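Local coordinates for acyl-coenzyme A oxidase 1 (Yarrowia lipolytica, PDB 5Y9D), which catalyses the FAD-dependent oxidation of acyl-CoA to (2E)-enoyl-CoA, passing electrons to oxygen to give hydrogen peroxide in peroxisomal fatty acid beta-oxidation, at residues A[35-40]-A[330-335]; A[43-48]-A[57-62]; A[363-368]-A[641-646]. All coordinates share one frame; numbering follows the deposited sequence.

How the interactions relate
All three contacts join helices, and helix 640-646 ties them together. Interaction 3 is an apolar contact in the protein interior, where helix 355-391 meets that short helix. Interaction 1 is also buried, about 11 Å away between centres, but packs the E36 stem on C335 and brings two arginines close, their charges met by partners outside the contact: D645 of helix 640-646 pairs with both R37 and R332. Interaction 2 is only partly buried and is the one contact with a salt bridge directly between its segments; T48 OG1 nevertheless reaches A646 O in a probable hydrogen bond. Interactions 1 and 2 do not touch, although 35-40 and 43-48 adjoin in sequence.

Interaction 1 (A[35-40]-A[330-335]); sequences KERGKT and ALRYAC
E36 lays its aliphatic stem against C335: CG of E36 comes to 3.9 Å from CB of C335, and the sulfur SG of C335 lies 4.1 Å from CD of E36. Both side chains start toward the opposite segment, and these two residues bury more of their surface here than any others. In E36 the chain bends at its second torsion (chi2 -70°), which turns the carboxylate aside, so that the stem (CG) and CD face C335. That carboxylate is buried but well supplied with cations. K39 NZ of the same segment adds a weak hydrogen bond, part of a salt bridge, to OE1 of E36 at 3.5 Å. Beyond the segments, R637 pairs with OE1 and K350 with OE2, and K350 also donates to C335 O, so one ammonium group serves both sides of the contact.

The second point of approach joins two arginines. R332 NE lies near the plane of the R37 guanidinium, at its edge, 4.3 Å from R37 NH1. The closeness of two cations is probably eased by D645, whose carboxylate bridges them from the side, OD2 taking R37 NE and OD1 taking R332 NH2, while the carbonyls of Y661 and G659 accept from R37 NH1 and R332 NH1 respectively.

No hydrogen bond links the two segments directly, and the summed buried area is a modest 130 Å². The C-terminal ends of helices 28-38 and 306-334 meet here beside helix 640-646, with I641 touching E36 and R37, V640 touching C335, and helix 355-391 packing on L331 and A334.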
loop_
_atom_site.group_PDB
_atom_site.type_symbol
_atom_site.label_atom_id
_atom_site.label_comp_id
_atom_site.label_asym_id
_atom_site.label_seq_id
_atom_site.Cartn_x
_atom_site.Cartn_y
_atom_site.Cartn_z
ATOM N N LYS A 35 8.819 16.505 27.534
ATOM C CA LYS A 35 7.846 16.105 28.557
ATOM C C LYS A 35 7.508 14.647 28.387
ATOM O O LYS A 35 7.540 13.873 29.359
ATOM C CB LYS A 35 6.559 16.954 28.465
ATOM C CG LYS A 35 6.812 18.447 28.711
ATOM C CD LYS A 35 5.706 19.367 28.192
ATOM C CE LYS A 35 4.541 19.493 29.172
ATOM N NZ LYS A 35 4.951 20.207 30.416
ATOM N N GLU A 36 7.212 14.259 27.146
ATOM C CA GLU A 36 6.844 12.871 26.864
ATOM C C GLU A 36 7.974 11.974 27.272
ATOM O O GLU A 36 7.743 10.914 27.828
ATOM C CB GLU A 36 6.567 12.612 25.387
ATOM C CG GLU A 36 5.272 13.149 24.860
ATOM C CD GLU A 36 4.029 12.436 25.363
ATOM O OE1 GLU A 36 4.086 11.293 25.901
ATOM O OE2 GLU A 36 2.955 13.059 25.171
ATOM N N ARG A 37 9.193 12.418 26.997
ATOM C CA ARG A 37 10.381 11.607 27.258
ATOM C C ARG A 37 10.754 11.565 28.755
ATOM O O ARG A 37 11.451 10.670 29.202
ATOM C CB ARG A 37 11.559 12.069 26.379
ATOM C CG ARG A 37 12.793 11.190 26.553
ATOM C CD ARG A 37 13.824 11.394 25.469
ATOM N NE ARG A 37 13.379 10.981 24.142
ATOM C CZ ARG A 37 13.219 11.794 23.108
ATOM N NH1 ARG A 37 12.837 11.312 21.927
ATOM N NH2 ARG A 37 13.433 13.085 23.232
ATOM N N GLY A 38 10.294 12.542 29.522
ATOM C CA GLY A 38 10.404 12.469 30.986
ATOM C C GLY A 38 9.470 11.444 31.623
ATOM O O GLY A 38 9.721 10.999 32.732
ATOM N N LYS A 39 8.397 11.050 30.930
ATOM C CA LYS A 39 7.470 10.029 31.467
ATOM C C LYS A 39 8.069 8.622 31.492
ATOM O O LYS A 39 7.596 7.760 32.209
ATOM C CB LYS A 39 6.181 9.953 30.662
ATOM C CG LYS A 39 5.371 11.237 30.517
ATOM C CD LYS A 39 4.253 11.057 29.485
ATOM C CE LYS A 39 3.305 12.252 29.489
ATOM N NZ LYS A 39 2.100 12.064 28.629
ATOM N N THR A 40 9.113 8.373 30.714
ATOM C CA THR A 40 9.661 7.037 30.629
ATOM C C THR A 40 10.055 6.514 32.017
ATOM O O THR A 40 10.759 7.189 32.748
ATOM C CB THR A 40 10.844 7.020 29.647
ATOM O OG1 THR A 40 10.364 7.400 28.361
ATOM C CG2 THR A 40 11.485 5.625 29.518
ATOM N N ALA A 330 5.938 7.991 12.864
ATOM C CA ALA A 330 4.526 8.256 13.165
ATOM C C ALA A 330 4.229 8.591 14.641
ATOM O O ALA A 330 3.515 9.549 14.915
ATOM C CB ALA A 330 3.692 7.065 12.720
ATOM N N LEU A 331 4.743 7.787 15.565
ATOM C CA LEU A 331 4.424 7.931 16.965
ATOM C C LEU A 331 5.120 9.123 17.607
ATOM O O LEU A 331 4.566 9.704 18.535
ATOM C CB LEU A 331 4.784 6.663 17.768
ATOM C CG LEU A 331 3.906 5.430 17.547
ATOM C CD1 LEU A 331 4.515 4.226 18.234
ATOM C CD2 LEU A 331 2.478 5.669 18.025
ATOM N N ARG A 332 6.338 9.468 17.176
ATOM C CA ARG A 332 6.953 10.732 17.633
ATOM C C ARG A 332 6.177 11.958 17.105
ATOM O O ARG A 332 6.036 12.959 17.799
ATOM C CB ARG A 332 8.412 10.843 17.233
ATOM C CG ARG A 332 9.397 10.084 18.128
ATOM C CD ARG A 332 10.764 10.071 17.456
ATOM N NE ARG A 332 11.728 9.351 18.273
ATOM C CZ ARG A 332 12.994 9.100 17.950
ATOM N NH1 ARG A 332 13.509 9.521 16.799
ATOM N NH2 ARG A 332 13.744 8.422 18.798
ATOM N N TYR A 333 5.705 11.866 15.870
ATOM C CA TYR A 333 4.862 12.882 15.315
ATOM C C TYR A 333 3.531 12.964 16.054
ATOM O O TYR A 333 3.028 14.066 16.210
ATOM C CB TYR A 333 4.623 12.639 13.833
ATOM C CG TYR A 333 3.863 13.751 13.170
ATOM C CD1 TYR A 333 4.362 15.021 13.153
ATOM C CD2 TYR A 333 2.635 13.517 12.533
ATOM C CE1 TYR A 333 3.672 16.053 12.545
ATOM C CE2 TYR A 333 1.946 14.542 11.910
ATOM C CZ TYR A 333 2.469 15.814 11.933
ATOM O OH TYR A 333 1.805 16.860 11.309
ATOM N N ALA A 334 2.985 11.831 16.521
ATOM C CA ALA A 334 1.683 11.797 17.220
ATOM C C ALA A 334 1.735 12.510 18.544
ATOM O O ALA A 334 0.765 13.135 18.980
ATOM C CB ALA A 334 1.226 10.353 17.470
ATOM N N CYS A 335 2.851 12.346 19.217
ATOM C CA CYS A 335 3.104 13.028 20.456
ATOM C C CYS A 335 3.292 14.542 20.319
ATOM O O CYS A 335 3.308 15.235 21.312
ATOM C CB CYS A 335 4.352 12.462 21.093
ATOM S SG CYS A 335 4.190 10.750 21.599
#

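Interaction 2 (A[43-48]-A[57-62]); sequences TVRDVT and ETQIVE
R45 sets one face of its guanidinium over the methyl of T58, whose CG2 lies 3.7 Å above the plane and toward its rim. The same group meets E62 end-on through two nitrogens, one to each carboxylate oxygen. NH2 of R45 donates to OE1 of E62 at 2.9 Å with an N-H...O angle of 160°, nearly in the guanidinium plane; NH1 of R45 reaches OE2 of E62 at 3.1 Å. Both oxygens are met on their syn side, but the guanidinium and carboxylate planes are turned 39° apart, giving a twisted bidentate salt bridge. The reach comes from an R45 chain running extended from CG to NE, with CG anti to the backbone N. E55 forms a second salt bridge with NH2, so two acids share this cation.

Substituting alanine at R45 would probably leave E62 without its mate across the contact and uncover the T58 methyl.

Beside the ion pair, CG2 of T48 touches CG2 of T58 at 4.1 Å, the two side chains crossing at about a right angle. The T58 hydroxyl bonds with N49 and N52 near the end of helix 44-52. In the N-terminal part of the acyl-CoA oxidase fold, helices 44-52 and 55-70 are thus consecutive, joined by only a two-residue link and packed nearly at right angles (92° between the short axes), consistent with an alpha-alpha corner.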
loop_
_atom_site.group_PDB
_atom_site.type_symbol
_atom_site.label_atom_id
_atom_site.label_comp_id
_atom_site.label_asym_id
_atom_site.label_seq_id
_atom_site.Cartn_x
_atom_site.Cartn_y
_atom_site.Cartn_z
ATOM N N THR A 43 15.008 2.370 32.021
ATOM C CA THR A 43 16.200 2.709 31.261
ATOM C C THR A 43 16.083 2.185 29.824
ATOM O O THR A 43 16.023 0.964 29.597
ATOM C CB THR A 43 17.435 2.086 31.907
ATOM O OG1 THR A 43 17.565 2.593 33.246
ATOM C CG2 THR A 43 18.714 2.389 31.084
ATOM N N VAL A 44 16.057 3.106 28.859
ATOM C CA VAL A 44 15.801 2.753 27.457
ATOM C C VAL A 44 16.685 1.606 26.985
ATOM O O VAL A 44 16.227 0.702 26.332
ATOM C CB VAL A 44 16.006 3.955 26.505
ATOM C CG1 VAL A 44 16.029 3.502 25.057
ATOM C CG2 VAL A 44 14.912 4.981 26.704
ATOM N N ARG A 45 17.954 1.641 27.335
ATOM C CA ARG A 45 18.894 0.643 26.850
ATOM C C ARG A 45 18.599 -0.748 27.374
ATOM O O ARG A 45 19.060 -1.717 26.781
ATOM C CB ARG A 45 20.308 1.044 27.204
ATOM C CG ARG A 45 21.354 0.351 26.386
ATOM C CD ARG A 45 22.724 0.699 26.910
ATOM N NE ARG A 45 23.800 0.085 26.123
ATOM C CZ ARG A 45 24.217 0.508 24.923
ATOM N NH1 ARG A 45 23.616 1.516 24.284
ATOM N NH2 ARG A 45 25.223 -0.104 24.339
ATOM N N ASP A 46 17.846 -0.883 28.472
ATOM C CA ASP A 46 17.482 -2.221 28.919
ATOM C C ASP A 46 16.490 -2.844 27.896
ATOM O O ASP A 46 16.623 -4.013 27.543
ATOM C CB ASP A 46 16.902 -2.229 30.341
ATOM C CG ASP A 46 17.944 -1.941 31.441
ATOM O OD1 ASP A 46 19.156 -2.207 31.288
ATOM O OD2 ASP A 46 17.523 -1.469 32.509
ATOM N N VAL A 47 15.511 -2.076 27.419
ATOM C CA VAL A 47 14.606 -2.566 26.370
ATOM C C VAL A 47 15.363 -2.822 25.057
ATOM O O VAL A 47 15.114 -3.817 24.398
ATOM C CB VAL A 47 13.424 -1.617 26.074
ATOM C CG1 VAL A 47 12.440 -2.290 25.129
ATOM C CG2 VAL A 47 12.704 -1.241 27.353
ATOM N N THR A 48 16.285 -1.927 24.699
ATOM C CA THR A 48 17.115 -2.082 23.496
ATOM C C THR A 48 17.904 -3.410 23.570
ATOM O O THR A 48 17.944 -4.163 22.614
ATOM C CB THR A 48 18.057 -0.853 23.297
ATOM O OG1 THR A 48 17.286 0.365 23.287
ATOM C CG2 THR A 48 18.782 -0.935 21.983
ATOM N N GLU A 57 25.237 -7.717 21.994
ATOM C CA GLU A 57 24.641 -7.646 20.667
ATOM C C GLU A 57 24.316 -6.199 20.308
ATOM O O GLU A 57 24.553 -5.747 19.195
ATOM C CB GLU A 57 23.391 -8.508 20.584
ATOM C CG GLU A 57 23.531 -9.918 21.152
ATOM C CD GLU A 57 24.660 -10.734 20.537
ATOM O OE1 GLU A 57 25.127 -10.405 19.419
ATOM O OE2 GLU A 57 25.075 -11.729 21.173
ATOM N N THR A 58 23.789 -5.466 21.266
ATOM C CA THR A 58 23.571 -4.052 21.086
ATOM C C THR A 58 24.845 -3.300 20.731
ATOM O O THR A 58 24.814 -2.401 19.877
ATOM C CB THR A 58 22.960 -3.462 22.338
ATOM O OG1 THR A 58 21.709 -4.119 22.543
ATOM C CG2 THR A 58 22.737 -1.970 22.179
ATOM N N GLN A 59 25.960 -3.662 21.362
ATOM C CA GLN A 59 27.218 -2.999 21.050
ATOM C C GLN A 59 27.629 -3.256 19.615
ATOM O O GLN A 59 28.103 -2.350 18.934
ATOM C CB GLN A 59 28.325 -3.405 22.006
ATOM C CG GLN A 59 28.388 -2.539 23.258
ATOM C CD GLN A 59 29.515 -2.972 24.190
ATOM O OE1 GLN A 59 30.699 -2.993 23.791
ATOM N NE2 GLN A 59 29.156 -3.338 25.431
ATOM N N ILE A 60 27.422 -4.490 19.161
ATOM C CA ILE A 60 27.766 -4.889 17.813
ATOM C C ILE A 60 26.837 -4.171 16.843
ATOM O O ILE A 60 27.260 -3.664 15.803
ATOM C CB ILE A 60 27.679 -6.414 17.670
ATOM C CG1 ILE A 60 28.872 -7.050 18.373
ATOM C CG2 ILE A 60 27.677 -6.849 16.209
ATOM C CD1 ILE A 60 28.757 -8.558 18.541
ATOM N N VAL A 61 25.566 -4.113 17.189
ATOM C CA VAL A 61 24.587 -3.387 16.366
ATOM C C VAL A 61 24.915 -1.900 16.264
ATOM O O VAL A 61 24.780 -1.316 15.180
ATOM C CB VAL A 61 23.155 -3.616 16.882
ATOM C CG1 VAL A 61 22.183 -2.554 16.373
ATOM C CG2 VAL A 61 22.725 -5.022 16.489
ATOM N N GLU A 62 25.371 -1.308 17.367
ATOM C CA GLU A 62 25.791 0.104 17.362
ATOM C C GLU A 62 27.037 0.343 16.490
ATOM O O GLU A 62 27.041 1.284 15.711
ATOM C CB GLU A 62 25.961 0.642 18.796
ATOM C CG GLU A 62 24.592 1.024 19.378
ATOM C CD GLU A 62 24.582 1.388 20.862
ATOM O OE1 GLU A 62 25.501 0.973 21.620
ATOM O OE2 GLU A 62 23.615 2.076 21.276
#

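Interaction 3 (A[363-368]-A[641-646]); sequences PLLAYC and IGLTDA
This is a small, wholly apolar helix-to-helix contact inside the all-helical part of the enzyme, where the long helix 355-391 meets the short helix 640-646. Its centre lies about 19 Å from that of the chain, and all three touching residues are buried. L365 carries it: CD2 rests 4.1 Å from CB of L643 and a little farther from CD1 of that residue, the two side chains crossing at about a right angle. The CG of L365 stands anti to its backbone nitrogen (chi1 -178°), sending the fork of methyls out toward the partner helix. Its other branch, CD1, just reaches CG2 of T644 at 4.5 Å, so L365 spans two consecutive residues.

F647 also packs on L365, F42 lies against L643, and T328 of helix 306-334 touches T644, extending the apolar surroundings beyond the two segments. The backbones stay well apart, the nearest CA atoms, those of L365 and T644, being 8.5 Å from each other. T644 presents its methyl to L365 while its hydroxyl bonds to V640 O, one turn earlier in its own helix. With 102 Å² buried and no hydrogen bond across it, the contact probably rests on apolar packing and exclusion of water rather than on any directional bond.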
loop_
_atom_site.group_PDB
_atom_site.type_symbol
_atom_site.label_atom_id
_atom_site.label_comp_id
_atom_site.label_asym_id
_atom_site.label_seq_id
_atom_site.Cartn_x
_atom_site.Cartn_y
_atom_site.Cartn_z
ATOM N N PRO A 363 -1.055 -1.091 18.646
ATOM C CA PRO A 363 -1.016 -2.532 18.436
ATOM C C PRO A 363 0.014 -2.907 17.388
ATOM O O PRO A 363 0.711 -3.904 17.527
ATOM C CB PRO A 363 -2.430 -2.872 17.976
ATOM C CG PRO A 363 -3.276 -1.661 18.331
ATOM C CD PRO A 363 -2.347 -0.490 18.293
ATOM N N LEU A 364 0.117 -2.091 16.359
ATOM C CA LEU A 364 1.186 -2.218 15.385
ATOM C C LEU A 364 2.567 -2.100 16.065
ATOM O O LEU A 364 3.490 -2.877 15.748
ATOM C CB LEU A 364 0.990 -1.204 14.233
ATOM C CG LEU A 364 -0.400 -1.205 13.552
ATOM C CD1 LEU A 364 -0.523 -0.115 12.501
ATOM C CD2 LEU A 364 -0.774 -2.559 12.946
ATOM N N LEU A 365 2.709 -1.203 17.048
ATOM C CA LEU A 365 3.958 -1.202 17.858
ATOM C C LEU A 365 4.247 -2.562 18.516
ATOM O O LEU A 365 5.368 -3.036 18.528
ATOM C CB LEU A 365 3.969 -0.111 18.929
ATOM C CG LEU A 365 5.272 -0.055 19.748
ATOM C CD1 LEU A 365 6.502 0.136 18.859
ATOM C CD2 LEU A 365 5.225 1.042 20.798
ATOM N N ALA A 366 3.223 -3.176 19.068
ATOM C CA ALA A 366 3.382 -4.494 19.656
ATOM C C ALA A 366 3.687 -5.553 18.593
ATOM O O ALA A 366 4.599 -6.368 18.772
ATOM C CB ALA A 366 2.159 -4.860 20.448
ATOM N N TYR A 367 2.985 -5.494 17.475
ATOM C CA TYR A 367 3.254 -6.394 16.336
ATOM C C TYR A 367 4.734 -6.333 16.068
ATOM O O TYR A 367 5.429 -7.346 16.082
ATOM C CB TYR A 367 2.474 -5.961 15.059
ATOM C CG TYR A 367 2.293 -7.003 13.977
ATOM C CD1 TYR A 367 3.049 -8.167 13.946
ATOM C CD2 TYR A 367 1.363 -6.819 12.959
ATOM C CE1 TYR A 367 2.873 -9.126 12.962
ATOM C CE2 TYR A 367 1.178 -7.776 11.970
ATOM C CZ TYR A 367 1.959 -8.923 11.979
ATOM O OH TYR A 367 1.827 -9.895 11.011
ATOM N N CYS A 368 5.215 -5.121 15.822
ATOM C CA CYS A 368 6.612 -4.886 15.508
ATOM C C CYS A 368 7.531 -5.528 16.538
ATOM O O CYS A 368 8.396 -6.313 16.163
ATOM C CB CYS A 368 6.874 -3.380 15.401
ATOM S SG CYS A 368 8.620 -3.050 15.164
ATOM N N ILE A 641 7.381 6.904 23.864
ATOM C CA ILE A 641 8.680 7.476 23.604
ATOM C C ILE A 641 9.781 6.555 24.081
ATOM O O ILE A 641 10.794 6.435 23.433
ATOM C CB ILE A 641 8.817 8.884 24.193
ATOM C CG1 ILE A 641 7.796 9.812 23.558
ATOM C CG2 ILE A 641 10.192 9.443 23.925
ATOM C CD1 ILE A 641 7.810 9.775 22.052
ATOM N N GLY A 642 9.590 5.917 25.223
ATOM C CA GLY A 642 10.560 4.953 25.681
ATOM C C GLY A 642 10.723 3.741 24.790
ATOM O O GLY A 642 11.828 3.393 24.468
ATOM N N LEU A 643 9.635 3.131 24.348
ATOM C CA LEU A 643 9.705 1.952 23.474
ATOM C C LEU A 643 10.277 2.204 22.062
ATOM O O LEU A 643 11.144 1.455 21.509
ATOM C CB LEU A 643 8.325 1.307 23.429
ATOM C CG LEU A 643 7.736 1.233 24.838
ATOM C CD1 LEU A 643 6.229 1.118 24.842
ATOM C CD2 LEU A 643 8.356 0.111 25.644
ATOM N N THR A 644 9.818 3.308 21.506
ATOM C CA THR A 644 10.341 3.794 20.260
ATOM C C THR A 644 11.809 4.187 20.400
ATOM O O THR A 644 12.586 3.960 19.505
ATOM C CB THR A 644 9.443 4.887 19.658
ATOM O OG1 THR A 644 9.102 5.849 20.650
ATOM C CG2 THR A 644 8.175 4.273 19.183
ATOM N N ASP A 645 12.170 4.783 21.529
ATOM C CA ASP A 645 13.541 5.181 21.813
ATOM C C ASP A 645 14.382 3.925 21.895
ATOM O O ASP A 645 15.543 3.897 21.535
ATOM C CB ASP A 645 13.620 5.981 23.116
ATOM C CG ASP A 645 13.361 7.470 22.920
ATOM O OD1 ASP A 645 13.296 7.936 21.777
ATOM O OD2 ASP A 645 13.213 8.179 23.920
ATOM N N ALA A 646 13.734 2.899 22.415
ATOM C CA ALA A 646 14.254 1.574 22.694
ATOM C C ALA A 646 14.695 0.890 21.429
ATOM O O ALA A 646 15.557 0.027 21.470
ATOM C CB ALA A 646 13.210 0.738 23.397
#